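Side-chain contacts in CRISPR/cas2 protein (PDB 6K2E), which probably works in CRISPR adaptation, where Cas2 proteins act with Cas1 to capture new spacers, and may bind nucleic acid as a dimer: residues H3-V8 with K70-H75; V17-K22 with I55-D60; K25-W30 with E49-R54. All coordinates share one frame; numbering follows the deposited sequence.

In the fold
Interaction 1 and interaction 2 are partly buried, while interaction 3 is a surface contact. Interactions 2 and 3 both join helix 17-27 to the region of helix 42-55, on the helical side of the sheet, and their centres are about 10 Å apart. Interaction 1 belongs to the inner strand 3-11 and the chain that leaves for the second subunit. It is tied to interaction 3 through L28, which packs on V6 and V8. The chemistry differs with place. Interaction 1 is aromatic and aliphatic, interaction 2 combines a small apolar core with two neighbouring cations, and interaction 3 is one polar bond.

Interaction 1 (H3-V8 with K70-H75); sequences HMYVIV and KNFDLH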
loop_
_atom_site.group_PDB
_atom_site.type_symbol
_atom_site.label_atom_id
_atom_site.label_comp_id
_atom_site.label_asym_id
_atom_site.label_seq_id
_atom_site.Cartn_x
_atom_site.Cartn_y
_atom_site.Cartn_z
ATOM N N HIS A 3 10.183 -13.084 -12.724
ATOM C CA HIS A 3 10.050 -11.743 -12.191
ATOM C C HIS A 3 8.660 -11.482 -11.628
ATOM O O HIS A 3 7.654 -12.047 -12.085
ATOM C CB HIS A 3 10.419 -10.721 -13.256
ATOM C CG HIS A 3 11.835 -10.275 -13.145
ATOM N ND1 HIS A 3 12.887 -11.159 -13.201
ATOM C CD2 HIS A 3 12.372 -9.064 -12.872
ATOM C CE1 HIS A 3 14.018 -10.502 -13.016
ATOM N NE2 HIS A 3 13.732 -9.230 -12.809
ATOM N N MET A 4 8.633 -10.650 -10.588
ATOM C CA MET A 4 7.404 -10.246 -9.922
ATOM C C MET A 4 7.369 -8.731 -9.809
ATOM O O MET A 4 8.384 -8.055 -9.980
ATOM C CB MET A 4 7.260 -10.851 -8.515
ATOM C CG MET A 4 6.800 -12.307 -8.467
ATOM S SD MET A 4 8.164 -13.447 -8.410
ATOM C CE MET A 4 9.123 -12.655 -7.115
ATOM N N TYR A 5 6.174 -8.196 -9.578
ATOM C CA TYR A 5 6.008 -6.798 -9.199
ATOM C C TYR A 5 5.590 -6.710 -7.733
ATOM O O TYR A 5 4.766 -7.504 -7.276
ATOM C CB TYR A 5 4.972 -6.107 -10.098
ATOM C CG TYR A 5 5.086 -4.606 -10.097
ATOM C CD1 TYR A 5 4.336 -3.817 -9.213
ATOM C CD2 TYR A 5 5.948 -3.970 -10.961
ATOM C CE1 TYR A 5 4.461 -2.431 -9.210
ATOM C CE2 TYR A 5 6.066 -2.587 -10.971
ATOM C CZ TYR A 5 5.337 -1.831 -10.094
ATOM O OH TYR A 5 5.490 -0.474 -10.131
ATOM N N VAL A 6 6.130 -5.730 -6.997
ATOM C CA VAL A 6 5.792 -5.600 -5.581
ATOM C C VAL A 6 5.326 -4.187 -5.257
ATOM O O VAL A 6 5.744 -3.216 -5.889
ATOM C CB VAL A 6 6.953 -5.993 -4.637
ATOM C CG1 VAL A 6 7.156 -7.493 -4.639
ATOM C CG2 VAL A 6 8.214 -5.280 -5.014
ATOM N N ILE A 7 4.442 -4.083 -4.260
ATOM C CA ILE A 7 4.055 -2.815 -3.638
ATOM C C ILE A 7 4.311 -2.969 -2.150
ATOM O O ILE A 7 3.820 -3.919 -1.533
ATOM C CB ILE A 7 2.578 -2.443 -3.871
ATOM C CG1 ILE A 7 2.248 -2.284 -5.339
ATOM C CG2 ILE A 7 2.234 -1.126 -3.182
ATOM C CD1 ILE A 7 0.750 -2.094 -5.553
ATOM N N VAL A 8 5.128 -2.084 -1.592
ATOM C CA VAL A 8 5.592 -2.168 -0.207
ATOM C C VAL A 8 5.069 -0.968 0.569
ATOM O O VAL A 8 5.311 0.181 0.181
ATOM C CB VAL A 8 7.124 -2.251 -0.114
ATOM C CG1 VAL A 8 7.585 -2.010 1.298
ATOM C CG2 VAL A 8 7.597 -3.610 -0.599
ATOM N N LYS A 70 2.715 -6.007 -13.594
ATOM C CA LYS A 70 2.220 -4.643 -13.417
ATOM C C LYS A 70 0.928 -4.427 -14.211
ATOM O O LYS A 70 0.872 -3.653 -15.158
ATOM C CB LYS A 70 3.298 -3.648 -13.835
ATOM C CG LYS A 70 3.165 -2.247 -13.280
ATOM C CD LYS A 70 4.077 -1.285 -14.043
ATOM C CE LYS A 70 3.850 0.169 -13.617
ATOM N NZ LYS A 70 5.052 1.028 -13.877
ATOM N N ASN A 71 -0.111 -5.182 -13.845
ATOM C CA ASN A 71 -1.458 -4.992 -14.399
ATOM C C ASN A 71 -2.331 -4.264 -13.375
ATOM O O ASN A 71 -3.176 -4.860 -12.707
ATOM C CB ASN A 71 -2.084 -6.324 -14.823
ATOM C CG ASN A 71 -3.434 -6.149 -15.578
ATOM O OD1 ASN A 71 -4.227 -7.092 -15.661
ATOM N ND2 ASN A 71 -3.686 -4.951 -16.125
ATOM N N PHE A 72 -2.119 -2.958 -13.247
ATOM C CA PHE A 72 -2.998 -2.161 -12.406
ATOM C C PHE A 72 -2.992 -0.717 -12.879
ATOM O O PHE A 72 -2.056 -0.260 -13.540
ATOM C CB PHE A 72 -2.606 -2.220 -10.915
ATOM C CG PHE A 72 -1.221 -1.711 -10.614
ATOM C CD1 PHE A 72 -0.981 -0.357 -10.330
ATOM C CD2 PHE A 72 -0.156 -2.592 -10.584
ATOM C CE1 PHE A 72 0.280 0.108 -10.086
ATOM C CE2 PHE A 72 1.118 -2.133 -10.317
ATOM C CZ PHE A 72 1.333 -0.773 -10.066
ATOM N N ASP A 73 -4.014 0.013 -12.449
ATOM C CA ASP A 73 -4.022 1.465 -12.476
ATOM C C ASP A 73 -3.897 1.969 -11.041
ATOM O O ASP A 73 -4.307 1.293 -10.095
ATOM C CB ASP A 73 -5.315 2.025 -13.086
ATOM C CG ASP A 73 -5.535 1.600 -14.525
ATOM O OD1 ASP A 73 -6.650 1.118 -14.827
ATOM O OD2 ASP A 73 -4.612 1.753 -15.353
ATOM N N LEU A 74 -3.305 3.152 -10.882
ATOM C CA LEU A 74 -3.243 3.841 -9.600
ATOM C C LEU A 74 -3.919 5.194 -9.755
ATOM O O LEU A 74 -3.564 5.977 -10.644
ATOM C CB LEU A 74 -1.801 4.035 -9.098
ATOM C CG LEU A 74 -1.574 5.107 -8.007
ATOM C CD1 LEU A 74 -2.103 4.701 -6.614
ATOM C CD2 LEU A 74 -0.108 5.499 -7.915
ATOM N N HIS A 75 -4.899 5.461 -8.903
ATOM C CA HIS A 75 -5.504 6.772 -8.804
ATOM C C HIS A 75 -5.174 7.358 -7.439
ATOM O O HIS A 75 -5.308 6.675 -6.416
ATOM C CB HIS A 75 -7.016 6.705 -9.013
ATOM C CG HIS A 75 -7.697 8.033 -8.889
ATOM N ND1 HIS A 75 -7.481 9.068 -9.775
ATOM C CD2 HIS A 75 -8.572 8.504 -7.968
ATOM C CE1 HIS A 75 -8.210 10.108 -9.416
ATOM N NE2 HIS A 75 -8.887 9.788 -8.327
#
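K70 lays its aliphatic chain over one face of the Y5 ring. Its CG is the main touching atom. K70 CG stands 3.9 Å from the centroid of the Y5 ring and 18° off the ring normal, a CH-pi contact. It is displaced toward the rim, and its nearest ring atom is Y5 CE2, 3.7 Å from K70 CG. Extended beyond CG, the lysine chain crosses this side of the ring from near CD2 toward the hydroxyl. There K70 CE lies 3.9 Å from Y5 OH. The amino group makes no bond to that hydroxyl, which is hydrogen-bonded to E37 OE1 on strand 35-41.

F72 meets the tyrosine obliquely, at CD1 and CE1, on the same side of the ring plane as K70. F72 CE2 is 3.5 Å from Y5 CE1, which sits at the edge of the F72 ring, near its plane. The two ring planes are inclined at 56° and their centroids are 5.5 Å apart, an oblique aromatic pair. F72 CG stands between the backbone N and the carbonyl carbon (chi1 60°), and from there the ring reaches back to Y5.

The sheet has the strand order of a ferredoxin-like fold, as in other Cas2 proteins. Strand 3-11 lies between 35-41 and 61-67, and Y5 and I7 bond through their backbones to F67 and Y65 of strand 61-67. After that strand the chain leaves its own sheet. D73, L74 and H75 pair antiparallel with a strand of the second subunit, which continues the sheet across the dimer interface. Y5 packs on the connection that leads to this shared strand. The F72 ring also meets the ring of Y65 of the second subunit, and the side chain of I7 packs on the same Y65.

Interaction 2 (V17-K22 with I55-D60); sequences VNRVHK and IVKEDD
I55 lies beneath the guanidinium group of R19 and beside V20. I55 CG1 sits over one face of the guanidinium, toward its rim, with R19 NH2 3.7 Å away. The arginine chain bends at chi3 (67°), which folds its flat end back over the isoleucine. The same branch of I55 ends in CD1, 3.7 Å from the backbone atom R19 O. The other branch, I55 CG2, is 3.7 Å from V20 CG2.

K57 NZ comes to the edge of the guanidinium, near its plane. It is 3.4 Å from R19 NH1. Both are donors with like charge, so they form no bond and would probably repel each other. The ammonium group is held instead by I55 O, with K57 NZ 2.9 Å from that oxygen. R54 O gives it a weak second bond. These two carbonyls would probably help to offset the like charges.

Helix 42-55 is the helix of a beta-alpha-beta crossover in this ferredoxin-like fold, and segment 55-60 leads from it into strand 61-67. The contact joins that connection to the beginning of helix 17-27. V20 also packs on Y10 and V12, which places it over the sheet. Farther out, R16 makes a salt bridge to D60 and another to the poorly ordered E58, and D60 OD1 accepts a hydrogen bond from N13 N. V56 packs on V77 of the second subunit.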
loop_
_atom_site.group_PDB
_atom_site.type_symbol
_atom_site.label_atom_id
_atom_site.label_comp_id
_atom_site.label_asym_id
_atom_site.label_seq_id
_atom_site.Cartn_x
_atom_site.Cartn_y
_atom_site.Cartn_z
ATOM N N VAL A 17 12.903 4.766 10.746
ATOM C CA VAL A 17 12.263 5.149 9.482
ATOM C C VAL A 17 13.300 5.394 8.394
ATOM O O VAL A 17 13.084 5.041 7.227
ATOM C CB VAL A 17 11.362 6.388 9.705
ATOM C CG1 VAL A 17 11.199 7.288 8.451
ATOM C CG2 VAL A 17 10.016 5.952 10.189
ATOM N N ASN A 18 14.469 5.894 8.764
ATOM C CA ASN A 18 15.465 6.165 7.747
ATOM C C ASN A 18 16.159 4.906 7.255
ATOM O O ASN A 18 16.456 4.798 6.057
ATOM C CB ASN A 18 16.498 7.127 8.284
ATOM C CG ASN A 18 17.007 8.028 7.222
ATOM O OD1 ASN A 18 18.185 7.971 6.854
ATOM N ND2 ASN A 18 16.110 8.855 6.677
ATOM N N ARG A 19 16.317 3.912 8.127
ATOM C CA ARG A 19 16.945 2.679 7.698
ATOM C C ARG A 19 16.021 1.877 6.797
ATOM O O ARG A 19 16.480 1.339 5.786
ATOM C CB ARG A 19 17.312 1.829 8.916
ATOM C CG ARG A 19 18.246 2.475 9.905
ATOM C CD ARG A 19 18.458 1.581 11.125
ATOM N NE ARG A 19 19.179 0.374 10.737
ATOM C CZ ARG A 19 19.111 -0.791 11.381
ATOM N NH1 ARG A 19 18.351 -0.922 12.476
ATOM N NH2 ARG A 19 19.815 -1.825 10.924
ATOM N N VAL A 20 14.709 1.925 7.052
ATOM C CA VAL A 20 13.757 1.227 6.195
ATOM C C VAL A 20 13.631 1.937 4.849
ATOM O O VAL A 20 13.630 1.291 3.795
ATOM C CB VAL A 20 12.393 1.091 6.913
ATOM C CG1 VAL A 20 11.299 0.639 5.968
ATOM C CG2 VAL A 20 12.482 0.091 8.026
ATOM N N HIS A 21 13.625 3.273 4.855
ATOM C CA HIS A 21 13.454 4.035 3.616
ATOM C C HIS A 21 14.675 3.944 2.701
ATOM O O HIS A 21 14.521 3.787 1.482
ATOM C CB HIS A 21 13.138 5.496 3.945
ATOM C CG HIS A 21 12.834 6.345 2.746
ATOM N ND1 HIS A 21 13.808 7.058 2.067
ATOM C CD2 HIS A 21 11.663 6.613 2.117
ATOM C CE1 HIS A 21 13.251 7.713 1.063
ATOM N NE2 HIS A 21 11.951 7.455 1.067
ATOM N N LYS A 22 15.890 3.998 3.268
ATOM C CA LYS A 22 17.102 3.920 2.448
ATOM C C LYS A 22 17.262 2.531 1.846
ATOM O O LYS A 22 17.627 2.394 0.668
ATOM C CB LYS A 22 18.340 4.282 3.281
ATOM C CG LYS A 22 18.547 5.780 3.485
ATOM C CD LYS A 22 19.936 6.099 4.033
ATOM C CE LYS A 22 20.116 7.607 4.270
ATOM N NZ LYS A 22 19.543 8.446 3.172
ATOM N N ILE A 55 15.953 -5.276 10.332
ATOM C CA ILE A 55 15.758 -3.897 10.760
ATOM C C ILE A 55 14.562 -3.778 11.687
ATOM O O ILE A 55 14.652 -3.151 12.746
ATOM C CB ILE A 55 15.592 -2.964 9.541
ATOM C CG1 ILE A 55 16.901 -2.767 8.789
ATOM C CG2 ILE A 55 15.070 -1.609 9.984
ATOM C CD1 ILE A 55 16.762 -1.820 7.610
ATOM N N VAL A 56 13.449 -4.421 11.310
ATOM C CA VAL A 56 12.189 -4.240 12.014
ATOM C C VAL A 56 12.269 -4.911 13.377
ATOM O O VAL A 56 12.859 -5.989 13.549
ATOM C CB VAL A 56 10.992 -4.748 11.183
ATOM C CG1 VAL A 56 10.882 -3.946 9.895
ATOM C CG2 VAL A 56 11.063 -6.241 10.919
ATOM N N LYS A 57 11.737 -4.221 14.367
ATOM C CA LYS A 57 11.688 -4.655 15.747
ATOM C C LYS A 57 10.380 -4.139 16.305
ATOM O O LYS A 57 9.907 -3.099 15.845
ATOM C CB LYS A 57 12.870 -4.085 16.567
ATOM C CG LYS A 57 14.202 -4.771 16.345
ATOM C CD LYS A 57 15.386 -3.787 16.257
ATOM C CE LYS A 57 16.561 -4.370 15.424
ATOM N NZ LYS A 57 17.023 -3.412 14.341
ATOM N N GLU A 58 9.749 -4.921 17.195
ATOM C CA GLU A 58 8.964 -4.361 18.308
ATOM C C GLU A 58 7.730 -3.561 17.812
ATOM O O GLU A 58 7.660 -2.338 17.937
ATOM C CB GLU A 58 9.918 -3.502 19.173
ATOM C CG GLU A 58 9.549 -2.982 20.515
ATOM C CD GLU A 58 9.817 -1.480 20.565
ATOM O OE1 GLU A 58 10.183 -0.894 19.517
ATOM O OE2 GLU A 58 9.791 -0.922 21.675
ATOM N N ASP A 59 6.830 -4.295 17.159
ATOM C CA ASP A 59 5.583 -3.795 16.533
ATOM C C ASP A 59 5.808 -2.876 15.333
ATOM O O ASP A 59 4.900 -2.173 14.923
ATOM C CB ASP A 59 4.647 -3.126 17.556
ATOM C CG ASP A 59 3.987 -4.140 18.488
ATOM O OD1 ASP A 59 3.410 -3.723 19.536
ATOM O OD2 ASP A 59 4.019 -5.364 18.187
ATOM N N ASP A 60 6.963 -2.959 14.689
ATOM C CA ASP A 60 7.136 -2.435 13.345
ATOM C C ASP A 60 6.543 -3.391 12.336
ATOM O O ASP A 60 6.555 -4.609 12.531
ATOM C CB ASP A 60 8.601 -2.274 12.975
ATOM C CG ASP A 60 9.233 -1.114 13.632
ATOM O OD1 ASP A 60 8.583 -0.442 14.471
ATOM O OD2 ASP A 60 10.407 -0.912 13.292
#

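Interaction 3 (K25-W30 with E49-R54); sequences KTYLFW and EMRLKR
Y27 and R51 reach toward each other and meet at their polar ends. The hydroxyl of Y27 comes to the edge of the R51 guanidinium, near its plane. R51 NH1 donates to Y27 OH over 2.8 Å, with an N-H...O angle of 149°. This is the hydrogen bond that joins the two segments. The flat groups are not stacked. Ring and guanidinium planes are 64° apart, and the two side chains approach obliquely. R51 NH1 is 3.6 Å from Y27 CZ, so the contact is with the phenol end of the ring. The R51 chain bends at chi3 (85°), and this turn brings NH1 round to the hydroxyl. R51 CD follows at 3.5 Å from Y27 OH.

Y27 OH has a second partner, E47 OE1, one turn before R51 in helix 42-55. The phenol oxygen is thus gripped by a cation and by a carboxylate. A phenylalanine in place of Y27 would probably leave R51 NH1 and E47 OE1 each without this mate, and the guanidinium would be likelier to turn away.

Helices 17-27 and 42-55 lie on the same side of the ferredoxin-like sheet. The nearest CA atoms of the segments, those of Y27 and E49, are 10.8 Å apart, so long side chains have to span the gap at this surface. Beneath them the packing is apolar: Y27 rests on L40 and L48, and R51 on L23. L28 continues it onto V6 and V8 of the inner strand 3-11.

On another side of helix 42-55, K53 NZ is 3.0 Å from E49 OE2, a salt bridge one turn long that uses the syn lone pair of the oxygen. The same E49 OE2 is hydrogen-bonded to H75 NE2 of the second subunit.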
loop_
_atom_site.group_PDB
_atom_site.type_symbol
_atom_site.label_atom_id
_atom_site.label_comp_id
_atom_site.label_asym_id
_atom_site.label_seq_id
_atom_site.Cartn_x
_atom_site.Cartn_y
_atom_site.Cartn_z
ATOM N N LYS A 25 14.884 2.149 -1.026
ATOM C CA LYS A 25 15.237 2.938 -2.210
ATOM C C LYS A 25 16.344 2.284 -3.038
ATOM O O LYS A 25 16.448 2.545 -4.241
ATOM C CB LYS A 25 15.629 4.373 -1.808
ATOM C CG LYS A 25 15.857 5.395 -2.991
ATOM C CD LYS A 25 14.795 6.547 -3.100
ATOM C CE LYS A 25 14.706 7.152 -4.544
ATOM N NZ LYS A 25 13.653 6.560 -5.477
ATOM N N THR A 26 17.150 1.410 -2.432
ATOM C CA THR A 26 18.089 0.598 -3.200
ATOM C C THR A 26 17.370 -0.340 -4.179
ATOM O O THR A 26 17.848 -0.530 -5.302
ATOM C CB THR A 26 19.068 -0.152 -2.272
ATOM O OG1 THR A 26 18.364 -0.928 -1.309
ATOM C CG2 THR A 26 19.901 0.858 -1.548
ATOM N N TYR A 27 16.245 -0.956 -3.773
ATOM C CA TYR A 27 15.605 -1.941 -4.643
ATOM C C TYR A 27 14.454 -1.375 -5.449
ATOM O O TYR A 27 14.183 -1.895 -6.533
ATOM C CB TYR A 27 15.063 -3.131 -3.843
ATOM C CG TYR A 27 16.089 -3.947 -3.109
ATOM C CD1 TYR A 27 16.564 -3.526 -1.875
ATOM C CD2 TYR A 27 16.582 -5.142 -3.637
ATOM C CE1 TYR A 27 17.496 -4.250 -1.182
ATOM C CE2 TYR A 27 17.530 -5.885 -2.944
ATOM C CZ TYR A 27 17.980 -5.419 -1.712
ATOM O OH TYR A 27 18.911 -6.092 -0.965
ATOM N N LEU A 28 13.736 -0.367 -4.948
ATOM C CA LEU A 28 12.419 -0.046 -5.493
ATOM C C LEU A 28 12.283 1.442 -5.770
ATOM O O LEU A 28 13.082 2.264 -5.325
ATOM C CB LEU A 28 11.303 -0.511 -4.539
ATOM C CG LEU A 28 11.178 -2.037 -4.399
ATOM C CD1 LEU A 28 10.279 -2.469 -3.248
ATOM C CD2 LEU A 28 10.699 -2.609 -5.712
ATOM N N PHE A 29 11.202 1.776 -6.458
ATOM C CA PHE A 29 10.877 3.143 -6.840
ATOM C C PHE A 29 10.040 3.750 -5.731
ATOM O O PHE A 29 9.013 3.193 -5.338
ATOM C CB PHE A 29 10.141 3.143 -8.193
ATOM C CG PHE A 29 9.343 4.398 -8.496
ATOM C CD1 PHE A 29 7.942 4.420 -8.316
ATOM C CD2 PHE A 29 9.964 5.535 -9.032
ATOM C CE1 PHE A 29 7.188 5.568 -8.616
ATOM C CE2 PHE A 29 9.213 6.694 -9.340
ATOM C CZ PHE A 29 7.829 6.708 -9.129
ATOM N N TRP A 30 10.486 4.874 -5.213
ATOM C CA TRP A 30 9.721 5.594 -4.204
ATOM C C TRP A 30 8.511 6.258 -4.842
ATOM O O TRP A 30 8.655 7.176 -5.658
ATOM C CB TRP A 30 10.617 6.620 -3.533
ATOM C CG TRP A 30 9.993 7.269 -2.407
ATOM C CD1 TRP A 30 8.998 6.776 -1.629
ATOM C CD2 TRP A 30 10.307 8.546 -1.905
ATOM N NE1 TRP A 30 8.665 7.664 -0.662
ATOM C CE2 TRP A 30 9.460 8.771 -0.805
ATOM C CE3 TRP A 30 11.234 9.534 -2.267
ATOM C CZ2 TRP A 30 9.512 9.940 -0.064
ATOM C CZ3 TRP A 30 11.277 10.709 -1.518
ATOM C CH2 TRP A 30 10.425 10.896 -0.437
ATOM N N GLU A 49 13.663 -8.731 1.798
ATOM C CA GLU A 49 12.886 -9.179 2.945
ATOM C C GLU A 49 13.783 -9.575 4.101
ATOM O O GLU A 49 13.461 -9.297 5.260
ATOM C CB GLU A 49 12.012 -10.348 2.535
ATOM C CG GLU A 49 10.950 -10.656 3.533
ATOM C CD GLU A 49 11.341 -11.780 4.417
ATOM O OE1 GLU A 49 12.336 -12.453 4.090
ATOM O OE2 GLU A 49 10.676 -11.966 5.448
ATOM N N MET A 50 14.916 -10.216 3.799
ATOM C CA MET A 50 15.879 -10.576 4.832
ATOM C C MET A 50 16.503 -9.329 5.451
ATOM O O MET A 50 16.688 -9.258 6.669
ATOM C CB MET A 50 16.957 -11.499 4.251
ATOM C CG MET A 50 18.035 -11.957 5.258
ATOM S SD MET A 50 19.571 -10.985 5.196
ATOM C CE MET A 50 20.818 -12.191 5.664
ATOM N N ARG A 51 16.846 -8.344 4.631
ATOM C CA ARG A 51 17.421 -7.132 5.187
ATOM C C ARG A 51 16.369 -6.307 5.933
ATOM O O ARG A 51 16.688 -5.694 6.961
ATOM C CB ARG A 51 18.102 -6.336 4.070
ATOM C CG ARG A 51 19.429 -6.969 3.631
ATOM C CD ARG A 51 19.984 -6.380 2.340
ATOM N NE ARG A 51 20.770 -5.178 2.607
ATOM C CZ ARG A 51 21.139 -4.300 1.677
ATOM N NH1 ARG A 51 20.802 -4.494 0.406
ATOM N NH2 ARG A 51 21.830 -3.218 2.017
ATOM N N LEU A 52 15.104 -6.344 5.481
ATOM C CA LEU A 52 14.021 -5.698 6.222
ATOM C C LEU A 52 13.781 -6.394 7.547
ATOM O O LEU A 52 13.544 -5.735 8.565
ATOM C CB LEU A 52 12.728 -5.718 5.408
ATOM C CG LEU A 52 12.525 -4.657 4.323
ATOM C CD1 LEU A 52 11.419 -5.051 3.363
ATOM C CD2 LEU A 52 12.240 -3.306 4.938
ATOM N N LYS A 53 13.907 -7.723 7.562
ATOM C CA LYS A 53 13.629 -8.492 8.766
ATOM C C LYS A 53 14.658 -8.223 9.853
ATOM O O LYS A 53 14.346 -8.329 11.046
ATOM C CB LYS A 53 13.583 -9.978 8.431
ATOM C CG LYS A 53 12.646 -10.781 9.301
ATOM C CD LYS A 53 12.422 -12.144 8.697
ATOM C CE LYS A 53 10.940 -12.463 8.681
ATOM N NZ LYS A 53 10.674 -13.674 7.864
ATOM N N ARG A 54 15.872 -7.843 9.465
ATOM C CA ARG A 54 16.902 -7.526 10.438
ATOM C C ARG A 54 16.806 -6.097 10.934
ATOM O O ARG A 54 17.453 -5.767 11.929
ATOM C CB ARG A 54 18.292 -7.779 9.833
ATOM C CG ARG A 54 18.482 -9.222 9.338
ATOM C CD ARG A 54 19.940 -9.685 9.208
ATOM N NE ARG A 54 20.814 -9.122 10.236
ATOM C CZ ARG A 54 20.929 -9.605 11.472
ATOM N NH1 ARG A 54 20.254 -10.692 11.834
ATOM N NH2 ARG A 54 21.745 -9.020 12.340
#